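Local coordinates for protein diacylglycerol kinase (Bacillus anthracis, PDB 3S40) that probably transfers a phosphate from ATP to diacylglycerol to make phosphatidic acid, at residues H25-K30 / Q111-A116; D41-H46 / Q58-K63; E78-L83 / H137-W142; P215-K218 / L224-F227. All coordinates share one frame; numbering follows the deposited sequence.

Contact 1 (H25-K30 / Q111-A116); sequences HTNLTK and QNIAEA
I113 pushes its side chain between N27 and K30, so that the start of helix 113-120 meets an early turn of helix 24-38. The packed part is small and mostly aliphatic. I113 CD1 comes to 3.6 Å from N27 OD1, and I113 CG1 lies 3.9 Å from K30 CD; in both pairs the side chains cross at about a right angle. CG1 of I113 takes the crowded position between backbone N and carbonyl carbon (chi1 64°), which throws CD1 forward onto N27. Beside it the backbones come close, with the CA atoms of K30 and A114 4.7 Å apart. A114 has only a methyl to fit in, and A114 CA reaches 3.8 Å from K30 O.

The other side is loose. K30 is an exposed residue, and beyond the aliphatic carbons that touch I113 its extended chain leads the ammonium group away from helix 113-120. N112 and E115 are exposed as well. N112 is the N-cap of helix 113-120: its OD1 accepts from E115 N at 2.9 Å with an N-H...O angle of 161°, closing the first turn that presents I113 and A114.

Beneath the pair runs the parallel sheet of the catalytic domain: N27 and I113 both rest on F70 of strand 66-71, while I113 and A116 reach I95 of the neighbouring strand 91-96.

Contact 2 (D41-H46 / Q58-K63); sequences DLHILH and QEFASK
Strand 42-46 and the end of helix 52-60 keep their backbones well apart, the nearest CA atoms, H43 and F60, being 10.0 Å from each other, so side chains alone bridge the gap. The two belong to a beta-alpha-beta crossover of the parallel, Rossmann-like sheet: the chain leaves edge strand 42-46, runs through helix 52-60 and returns as strand 66-71, with strand 11-15 lying between the two strands.

F60 does the reaching. Its ring is met by H43 and L45, neighbours on the same face of the strand. L45 comes from the opposite direction, with CD1 3.6 Å from F60 CE2. H43 swings its CG anti to the backbone N (chi1 -166°), which brings the imidazole in at about a right angle to F60. The planes of the two rings stand at 89°, and their centres are 5.2 Å apart. They meet obliquely, H43 ND1 lying 3.6 Å from F60 CE1. F60 also touches L12 of strand 11-15. L42 and I44 serve the other face, packing against helix 24-38.

This is a partly exposed, surface contact, with charged groups at its border. E59 and K63 form a long salt bridge, and the lysine folds back over the aromatic ring: K63 NZ sits 3.9 Å above the plane of F60, displaced toward the rim.

Contact 3 (E78-L83 / H137-W142); sequences ECTNGL and HFLNFW
This is a helix-against-turn contact near the middle of the chain, where helix 73-83 of the catalytic domain leans on the connection between strands 136-138 and 141-144. In this fold of the diacylglycerol kinase and NAD kinase type, the helix begins within the GGDGT sequence, and the connection leads from one antiparallel sheet to another. The backbones are not close: T80 and L139 have CA atoms 7.2 Å apart, those of N81 and H137 6.4 Å.

The closest approach is between T80 and L139, both buried. T80 OG1 lies 3.3 Å from L139 CD2, a snug fit of methyl against hydroxyl, with T80 CG2 of the same side chain at 4.2 Å. With OG1 anti to the carbonyl carbon (chi1 -56°), the hydroxyl also stays beside its own helix and hydrogen-bonds to V76 O, so that oxygen is satisfied while the leucine methyl presses on it.

One residue on, N81 turns its amide toward strand 136-138. Its main polar partner there is Q136, whose NE2 bonds to N81 OD1, while N81 ND2, weakly bonded to F77 O of its own helix, lies 3.7 Å from H137 O. The turn itself is gripped by the carboxylate of D275: OD1 takes the N-H of L139, and OD2 those of N140 and F141.

Contact 4 (P215-K218 / L224-F227); sequences PNVK and LDIF
D225 points its buried carboxylate at the backbone of P215-V217. With D225 CG anti to the carbonyl carbon (chi1 -75°), the group stands off strand 224-230 toward the loop, where D225 OD2 comes to 3.7 Å from V217 CA and 4.0 Å from V217 CG2. That methyl gets there by standing anti to the valine's backbone N, with CG1 between N and carbonyl carbon (chi1 50°). The valine and the aspartate cross obliquely. D225 OD1 faces carbonyl oxygens instead, with P215 O at 3.7 Å and N216 O at 4.1 Å.

Such oxygens would probably repel one another without the lysine and histidine supplied by the adjoining strand 254-259. K258 NZ forms a salt bridge with D225 OD2 and also a hydrogen bond with N216 O, tying loop to strand, and H256 NE2 bonds to D225 OD1. These strands are part of the C-terminal beta-sandwich domain characteristic of the YegS family, and 215-218 belongs to the connection that leads into strand 224-230.

N216 has left-handed backbone angles, so the chain bends there between P215 and V217. At the other end of the contact F227 places its CG anti to the backbone N (chi1 -172°), and its ring meets the proline obliquely: F227 CE1 is 4.0 Å from P215 CD, the two side chains crossing at about a right angle, with Y240 of helix 234-240 packed against both.

None of the four contacts has a hydrogen bond running directly between its segments. Contacts 1 and 2 both lie around the parallel sheet of the catalytic domain: contact 1, between two helices, is partly buried and aliphatic; contact 2, between edge strand and helix, lies at the surface and is aromatic. Contact 3, partly buried near the centre of the chain, touches contact 2 through Q58 and G82 and through A61 with L83, and joins a catalytic-domain helix to the beta-sheet part. Contact 4, its centre about 17 Å from that of contact 3, shares the sheet that contains strands 141-144 and 224-230. It is the buried one, and there a carboxylate held by a lysine and a histidine replaces the apolar packing of contacts 1 and 2.

Contact 1 (H25-K30 / Q111-A116)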
# COMPACT_ATOMS: atom_id res chain seq x y z
N HIS A 25 13.09 -16.86 -16.14
CA HIS A 25 12.63 -18.19 -16.47
C HIS A 25 12.30 -18.94 -15.19
O HIS A 25 11.26 -19.61 -15.08
CB HIS A 25 13.69 -18.95 -17.29
CG HIS A 25 13.16 -20.14 -18.02
ND1 HIS A 25 13.20 -20.25 -19.40
CD2 HIS A 25 12.60 -21.29 -17.57
CE1 HIS A 25 12.67 -21.40 -19.76
NE2 HIS A 25 12.30 -22.06 -18.68
N THR A 26 13.19 -18.82 -14.21
CA THR A 26 12.99 -19.51 -12.96
C THR A 26 11.75 -18.98 -12.24
O THR A 26 10.95 -19.76 -11.71
CB THR A 26 14.22 -19.39 -12.05
OG1 THR A 26 15.29 -20.17 -12.60
CG2 THR A 26 13.91 -19.93 -10.68
N ASN A 27 11.60 -17.67 -12.21
CA ASN A 27 10.41 -17.06 -11.61
C ASN A 27 9.12 -17.51 -12.29
O ASN A 27 8.12 -17.79 -11.63
CB ASN A 27 10.54 -15.54 -11.63
CG ASN A 27 11.68 -15.06 -10.76
OD1 ASN A 27 12.09 -15.75 -9.83
ND2 ASN A 27 12.20 -13.88 -11.06
N LEU A 28 9.14 -17.57 -13.61
CA LEU A 28 7.94 -17.91 -14.34
C LEU A 28 7.58 -19.39 -14.18
O LEU A 28 6.41 -19.77 -14.25
CB LEU A 28 8.12 -17.52 -15.80
CG LEU A 28 7.34 -16.32 -16.33
CD1 LEU A 28 7.02 -15.33 -15.24
CD2 LEU A 28 8.06 -15.65 -17.50
N THR A 29 8.59 -20.22 -13.92
CA THR A 29 8.35 -21.63 -13.63
C THR A 29 7.62 -21.75 -12.30
O THR A 29 6.83 -22.66 -12.07
CB THR A 29 9.68 -22.39 -13.51
OG1 THR A 29 10.33 -22.39 -14.79
CG2 THR A 29 9.45 -23.83 -13.05
N LYS A 30 7.89 -20.81 -11.41
CA LYS A 30 7.26 -20.85 -10.10
C LYS A 30 5.82 -20.33 -10.13
O LYS A 30 4.94 -20.87 -9.46
CB LYS A 30 8.11 -20.08 -9.10
CG LYS A 30 9.42 -20.76 -8.80
CD LYS A 30 10.30 -19.89 -7.92
CE LYS A 30 11.64 -20.55 -7.65
NZ LYS A 30 12.48 -19.73 -6.71
N GLN A 111 5.73 -14.77 0.94
CA GLN A 111 6.80 -14.09 0.22
C GLN A 111 7.55 -15.04 -0.74
O GLN A 111 8.32 -14.61 -1.59
CB GLN A 111 7.75 -13.37 1.19
CG GLN A 111 7.10 -12.19 1.93
CD GLN A 111 6.62 -11.09 0.98
OE1 GLN A 111 7.44 -10.41 0.36
NE2 GLN A 111 5.29 -10.92 0.87
N ASN A 112 7.31 -16.33 -0.59
CA ASN A 112 7.75 -17.32 -1.57
C ASN A 112 6.81 -17.22 -2.77
O ASN A 112 5.60 -17.46 -2.65
CB ASN A 112 7.70 -18.72 -0.95
CG ASN A 112 7.92 -19.84 -1.96
OD1 ASN A 112 7.14 -20.02 -2.90
ND2 ASN A 112 8.97 -20.61 -1.76
N ILE A 113 7.35 -16.84 -3.93
CA ILE A 113 6.47 -16.50 -5.05
C ILE A 113 5.65 -17.69 -5.54
O ILE A 113 4.52 -17.51 -5.98
CB ILE A 113 7.21 -15.82 -6.21
CG1 ILE A 113 8.23 -16.77 -6.83
CG2 ILE A 113 7.87 -14.53 -5.72
CD1 ILE A 113 8.96 -16.14 -8.00
N ALA A 114 6.20 -18.90 -5.44
CA ALA A 114 5.44 -20.09 -5.81
C ALA A 114 4.19 -20.20 -4.95
O ALA A 114 3.10 -20.48 -5.45
CB ALA A 114 6.31 -21.36 -5.68
N GLU A 115 4.36 -20.00 -3.64
CA GLU A 115 3.25 -20.04 -2.68
C GLU A 115 2.24 -18.92 -2.89
O GLU A 115 1.03 -19.12 -2.76
CB GLU A 115 3.76 -20.00 -1.24
CG GLU A 115 4.58 -21.23 -0.85
CD GLU A 115 3.82 -22.52 -1.11
OE1 GLU A 115 2.61 -22.58 -0.80
OE2 GLU A 115 4.43 -23.48 -1.65
N ALA A 116 2.75 -17.73 -3.22
CA ALA A 116 1.91 -16.59 -3.55
C ALA A 116 1.01 -16.86 -4.77
O ALA A 116 -0.14 -16.44 -4.78
CB ALA A 116 2.79 -15.35 -3.80

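Contact 2 (D41-H46 / Q58-K63)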
# COMPACT_ATOMS: atom_id res chain seq x y z
N ASP A 41 -8.62 -19.00 -18.97
CA ASP A 41 -8.35 -17.88 -19.89
C ASP A 41 -7.43 -16.89 -19.21
O ASP A 41 -7.87 -16.06 -18.41
CB ASP A 41 -9.65 -17.19 -20.31
CG ASP A 41 -9.43 -16.06 -21.32
OD1 ASP A 41 -8.34 -15.45 -21.38
OD2 ASP A 41 -10.39 -15.74 -22.05
N LEU A 42 -6.16 -16.97 -19.56
CA LEU A 42 -5.13 -16.26 -18.85
C LEU A 42 -4.24 -15.50 -19.83
O LEU A 42 -3.70 -16.07 -20.77
CB LEU A 42 -4.30 -17.25 -18.04
CG LEU A 42 -3.03 -16.73 -17.36
CD1 LEU A 42 -3.39 -15.64 -16.36
CD2 LEU A 42 -2.25 -17.87 -16.67
N HIS A 43 -4.09 -14.22 -19.61
CA HIS A 43 -3.34 -13.40 -20.53
C HIS A 43 -2.13 -12.86 -19.79
O HIS A 43 -2.24 -12.30 -18.68
CB HIS A 43 -4.24 -12.27 -21.06
CG HIS A 43 -3.68 -11.57 -22.27
ND1 HIS A 43 -4.43 -10.74 -23.07
CD2 HIS A 43 -2.44 -11.61 -22.82
CE1 HIS A 43 -3.68 -10.29 -24.06
NE2 HIS A 43 -2.47 -10.80 -23.93
N ILE A 44 -0.96 -13.06 -20.37
CA ILE A 44 0.29 -12.68 -19.71
C ILE A 44 1.02 -11.62 -20.51
O ILE A 44 1.30 -11.83 -21.69
CB ILE A 44 1.20 -13.88 -19.55
CG1 ILE A 44 0.49 -15.00 -18.83
CG2 ILE A 44 2.47 -13.49 -18.81
CD1 ILE A 44 1.37 -16.24 -18.63
N LEU A 45 1.33 -10.50 -19.86
CA LEU A 45 2.02 -9.40 -20.53
C LEU A 45 3.24 -8.98 -19.74
O LEU A 45 3.16 -8.76 -18.53
CB LEU A 45 1.10 -8.18 -20.66
CG LEU A 45 -0.20 -8.30 -21.46
CD1 LEU A 45 -0.99 -6.99 -21.35
CD2 LEU A 45 0.07 -8.66 -22.94
N HIS A 46 4.37 -8.85 -20.42
CA HIS A 46 5.56 -8.32 -19.76
C HIS A 46 5.53 -6.81 -19.86
O HIS A 46 5.10 -6.28 -20.87
CB HIS A 46 6.82 -8.85 -20.42
CG HIS A 46 6.92 -10.35 -20.41
ND1 HIS A 46 8.07 -11.01 -20.79
CD2 HIS A 46 6.03 -11.30 -20.07
CE1 HIS A 46 7.87 -12.31 -20.69
NE2 HIS A 46 6.65 -12.52 -20.25
N GLN A 58 -5.21 -0.09 -17.20
CA GLN A 58 -6.25 0.76 -17.76
C GLN A 58 -6.86 0.17 -19.03
O GLN A 58 -8.05 0.29 -19.25
CB GLN A 58 -5.73 2.18 -17.98
CG GLN A 58 -5.57 2.90 -16.63
CD GLN A 58 -4.95 4.28 -16.72
OE1 GLN A 58 -4.35 4.64 -17.72
NE2 GLN A 58 -5.08 5.04 -15.64
N GLU A 59 -6.05 -0.53 -19.82
CA GLU A 59 -6.60 -1.13 -21.03
C GLU A 59 -7.44 -2.36 -20.72
O GLU A 59 -8.46 -2.58 -21.36
CB GLU A 59 -5.48 -1.50 -21.99
CG GLU A 59 -5.96 -2.34 -23.14
CD GLU A 59 -4.83 -2.65 -24.11
OE1 GLU A 59 -3.70 -2.15 -23.89
OE2 GLU A 59 -5.08 -3.39 -25.09
N PHE A 60 -7.01 -3.18 -19.76
CA PHE A 60 -7.72 -4.44 -19.51
C PHE A 60 -8.76 -4.38 -18.39
O PHE A 60 -9.49 -5.34 -18.18
CB PHE A 60 -6.74 -5.57 -19.25
CG PHE A 60 -6.05 -6.04 -20.49
CD1 PHE A 60 -6.54 -7.11 -21.20
CD2 PHE A 60 -4.92 -5.38 -20.96
CE1 PHE A 60 -5.90 -7.54 -22.35
CE2 PHE A 60 -4.28 -5.80 -22.10
CZ PHE A 60 -4.77 -6.88 -22.80
N ALA A 61 -8.81 -3.25 -17.69
CA ALA A 61 -9.73 -3.08 -16.57
C ALA A 61 -11.18 -3.49 -16.86
O ALA A 61 -11.81 -4.13 -16.04
CB ALA A 61 -9.66 -1.66 -16.01
N SER A 62 -11.72 -3.15 -18.03
CA SER A 62 -13.09 -3.52 -18.35
C SER A 62 -13.18 -4.87 -19.05
O SER A 62 -14.27 -5.32 -19.40
CB SER A 62 -13.76 -2.45 -19.22
OG SER A 62 -13.23 -2.48 -20.54
N LYS A 63 -12.05 -5.52 -19.26
CA LYS A 63 -12.06 -6.76 -20.03
C LYS A 63 -11.78 -8.01 -19.22
O LYS A 63 -12.09 -9.11 -19.67
CB LYS A 63 -11.08 -6.67 -21.21
CG LYS A 63 -11.27 -5.42 -22.05
CD LYS A 63 -10.50 -5.49 -23.37
CE LYS A 63 -8.99 -5.40 -23.18
NZ LYS A 63 -8.26 -5.24 -24.48

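Contact 3 (E78-L83 / H137-W142)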
# COMPACT_ATOMS: atom_id res chain seq x y z
N GLU A 78 2.02 1.28 -9.58
CA GLU A 78 1.55 1.62 -10.92
C GLU A 78 0.15 1.09 -11.12
O GLU A 78 -0.69 1.74 -11.73
CB GLU A 78 2.47 1.04 -12.00
CG GLU A 78 3.69 1.88 -12.29
CD GLU A 78 4.31 1.53 -13.63
OE1 GLU A 78 3.57 1.11 -14.55
OE2 GLU A 78 5.55 1.65 -13.77
N CYS A 79 -0.10 -0.12 -10.61
CA CYS A 79 -1.41 -0.73 -10.73
C CYS A 79 -2.46 0.04 -9.92
O CYS A 79 -3.55 0.31 -10.43
CB CYS A 79 -1.37 -2.20 -10.30
SG CYS A 79 -0.38 -3.23 -11.45
N THR A 80 -2.13 0.39 -8.68
CA THR A 80 -3.05 1.14 -7.80
C THR A 80 -3.51 2.39 -8.49
O THR A 80 -4.69 2.67 -8.60
CB THR A 80 -2.34 1.65 -6.55
OG1 THR A 80 -1.74 0.56 -5.86
CG2 THR A 80 -3.33 2.37 -5.62
N ASN A 81 -2.53 3.16 -8.94
CA ASN A 81 -2.79 4.38 -9.68
C ASN A 81 -3.49 4.17 -11.00
O ASN A 81 -4.26 5.01 -11.43
CB ASN A 81 -1.50 5.15 -9.89
CG ASN A 81 -1.20 6.06 -8.75
OD1 ASN A 81 -1.38 7.27 -8.85
ND2 ASN A 81 -0.81 5.48 -7.61
N GLY A 82 -3.21 3.05 -11.64
CA GLY A 82 -3.89 2.71 -12.87
C GLY A 82 -5.36 2.44 -12.63
O GLY A 82 -6.22 2.95 -13.34
N LEU A 83 -5.66 1.65 -11.62
CA LEU A 83 -7.04 1.20 -11.40
C LEU A 83 -7.89 2.17 -10.61
O LEU A 83 -9.08 2.34 -10.90
CB LEU A 83 -7.04 -0.14 -10.68
CG LEU A 83 -7.07 -1.43 -11.50
CD1 LEU A 83 -7.03 -1.15 -12.98
CD2 LEU A 83 -5.96 -2.38 -11.08
N HIS A 137 -4.25 9.04 -5.29
CA HIS A 137 -4.54 7.81 -4.56
C HIS A 137 -3.30 7.17 -3.96
O HIS A 137 -2.28 7.06 -4.64
CB HIS A 137 -5.21 6.75 -5.45
CG HIS A 137 -6.54 7.17 -5.99
ND1 HIS A 137 -6.71 7.69 -7.25
CD2 HIS A 137 -7.77 7.13 -5.43
CE1 HIS A 137 -7.99 7.96 -7.45
NE2 HIS A 137 -8.66 7.63 -6.36
N PHE A 138 -3.39 6.72 -2.71
CA PHE A 138 -2.35 5.86 -2.14
C PHE A 138 -2.90 4.68 -1.34
O PHE A 138 -3.98 4.74 -0.76
CB PHE A 138 -1.32 6.64 -1.30
CG PHE A 138 -1.88 7.24 -0.05
CD1 PHE A 138 -1.77 6.56 1.17
CD2 PHE A 138 -2.48 8.49 -0.07
CE1 PHE A 138 -2.27 7.13 2.34
CE2 PHE A 138 -2.97 9.06 1.09
CZ PHE A 138 -2.87 8.38 2.30
N LEU A 139 -2.12 3.61 -1.32
CA LEU A 139 -2.52 2.36 -0.69
C LEU A 139 -1.83 2.19 0.66
O LEU A 139 -2.38 1.56 1.58
CB LEU A 139 -2.13 1.21 -1.61
CG LEU A 139 -3.10 0.04 -1.73
CD1 LEU A 139 -4.52 0.55 -1.81
CD2 LEU A 139 -2.73 -0.79 -2.96
N ASN A 140 -0.64 2.75 0.79
CA ASN A 140 0.20 2.48 1.94
C ASN A 140 0.32 3.63 2.93
O ASN A 140 -0.07 3.50 4.09
CB ASN A 140 1.58 2.02 1.51
CG ASN A 140 1.91 0.65 2.01
OD1 ASN A 140 2.01 -0.30 1.24
ND2 ASN A 140 2.04 0.53 3.33
N PHE A 141 0.85 4.75 2.48
CA PHE A 141 1.12 5.81 3.42
C PHE A 141 1.30 7.16 2.76
O PHE A 141 1.61 7.25 1.58
CB PHE A 141 2.36 5.46 4.26
CG PHE A 141 3.66 5.78 3.57
CD1 PHE A 141 4.30 6.99 3.77
CD2 PHE A 141 4.24 4.87 2.69
CE1 PHE A 141 5.48 7.29 3.13
CE2 PHE A 141 5.43 5.16 2.03
CZ PHE A 141 6.05 6.38 2.25
N TRP A 142 1.10 8.20 3.56
CA TRP A 142 1.35 9.58 3.19
C TRP A 142 2.24 10.10 4.33
O TRP A 142 1.93 9.90 5.51
CB TRP A 142 0.01 10.31 3.16
CG TRP A 142 0.02 11.81 2.95
CD1 TRP A 142 -0.39 12.48 1.83
CD2 TRP A 142 0.38 12.82 3.91
NE1 TRP A 142 -0.29 13.84 2.03
CE2 TRP A 142 0.18 14.07 3.29
CE3 TRP A 142 0.86 12.78 5.22
CZ2 TRP A 142 0.46 15.28 3.94
CZ3 TRP A 142 1.12 13.98 5.87
CH2 TRP A 142 0.92 15.21 5.22

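Contact 4 (P215-K218 / L224-F227)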
# COMPACT_ATOMS: atom_id res chain seq x y z
N PRO A 215 0.51 1.91 15.47
CA PRO A 215 -0.25 0.85 16.14
C PRO A 215 -1.66 0.69 15.59
O PRO A 215 -2.35 1.66 15.30
CB PRO A 215 -0.30 1.32 17.61
CG PRO A 215 0.82 2.30 17.74
CD PRO A 215 0.87 3.00 16.40
N ASN A 216 -2.07 -0.57 15.45
CA ASN A 216 -3.37 -0.93 14.90
C ASN A 216 -3.81 -0.24 13.59
O ASN A 216 -5.00 -0.09 13.37
CB ASN A 216 -4.48 -0.79 15.94
CG ASN A 216 -5.70 -1.65 15.61
OD1 ASN A 216 -5.56 -2.79 15.16
ND2 ASN A 216 -6.91 -1.10 15.80
N VAL A 217 -2.89 0.15 12.73
CA VAL A 217 -3.32 0.61 11.41
C VAL A 217 -3.87 -0.62 10.66
O VAL A 217 -3.34 -1.71 10.81
CB VAL A 217 -2.17 1.28 10.64
CG1 VAL A 217 -0.94 0.38 10.65
CG2 VAL A 217 -2.60 1.63 9.22
N LYS A 218 -4.95 -0.45 9.90
CA LYS A 218 -5.58 -1.55 9.16
C LYS A 218 -5.97 -1.05 7.78
O LYS A 218 -6.43 0.09 7.66
CB LYS A 218 -6.86 -2.02 9.84
CG LYS A 218 -6.71 -2.60 11.23
CD LYS A 218 -6.14 -4.01 11.18
CE LYS A 218 -6.06 -4.57 12.60
NZ LYS A 218 -5.42 -5.92 12.68
N LEU A 224 -8.34 6.22 8.43
CA LEU A 224 -6.92 6.43 8.25
C LEU A 224 -6.31 6.72 9.61
O LEU A 224 -6.99 7.26 10.50
CB LEU A 224 -6.71 7.64 7.35
CG LEU A 224 -7.13 7.35 5.92
CD1 LEU A 224 -6.91 8.54 5.02
CD2 LEU A 224 -6.33 6.14 5.43
N ASP A 225 -5.03 6.37 9.76
CA ASP A 225 -4.30 6.60 11.00
C ASP A 225 -3.34 7.77 10.89
O ASP A 225 -2.38 7.75 10.12
CB ASP A 225 -3.53 5.34 11.42
CG ASP A 225 -4.44 4.28 11.99
OD1 ASP A 225 -4.33 3.97 13.21
OD2 ASP A 225 -5.28 3.76 11.23
N ILE A 226 -3.63 8.81 11.66
CA ILE A 226 -2.73 9.95 11.77
C ILE A 226 -1.71 9.62 12.84
O ILE A 226 -2.06 9.18 13.93
CB ILE A 226 -3.48 11.21 12.19
CG1 ILE A 226 -4.60 11.54 11.20
CG2 ILE A 226 -2.51 12.37 12.36
CD1 ILE A 226 -5.43 12.75 11.58
N PHE A 227 -0.45 9.86 12.53
CA PHE A 227 0.63 9.55 13.45
C PHE A 227 1.64 10.69 13.40
O PHE A 227 2.24 10.98 12.35
CB PHE A 227 1.28 8.21 13.08
CG PHE A 227 2.28 7.71 14.09
CD1 PHE A 227 1.87 6.98 15.18
CD2 PHE A 227 3.63 7.97 13.93
CE1 PHE A 227 2.79 6.51 16.11
CE2 PHE A 227 4.56 7.50 14.85
CZ PHE A 227 4.14 6.77 15.93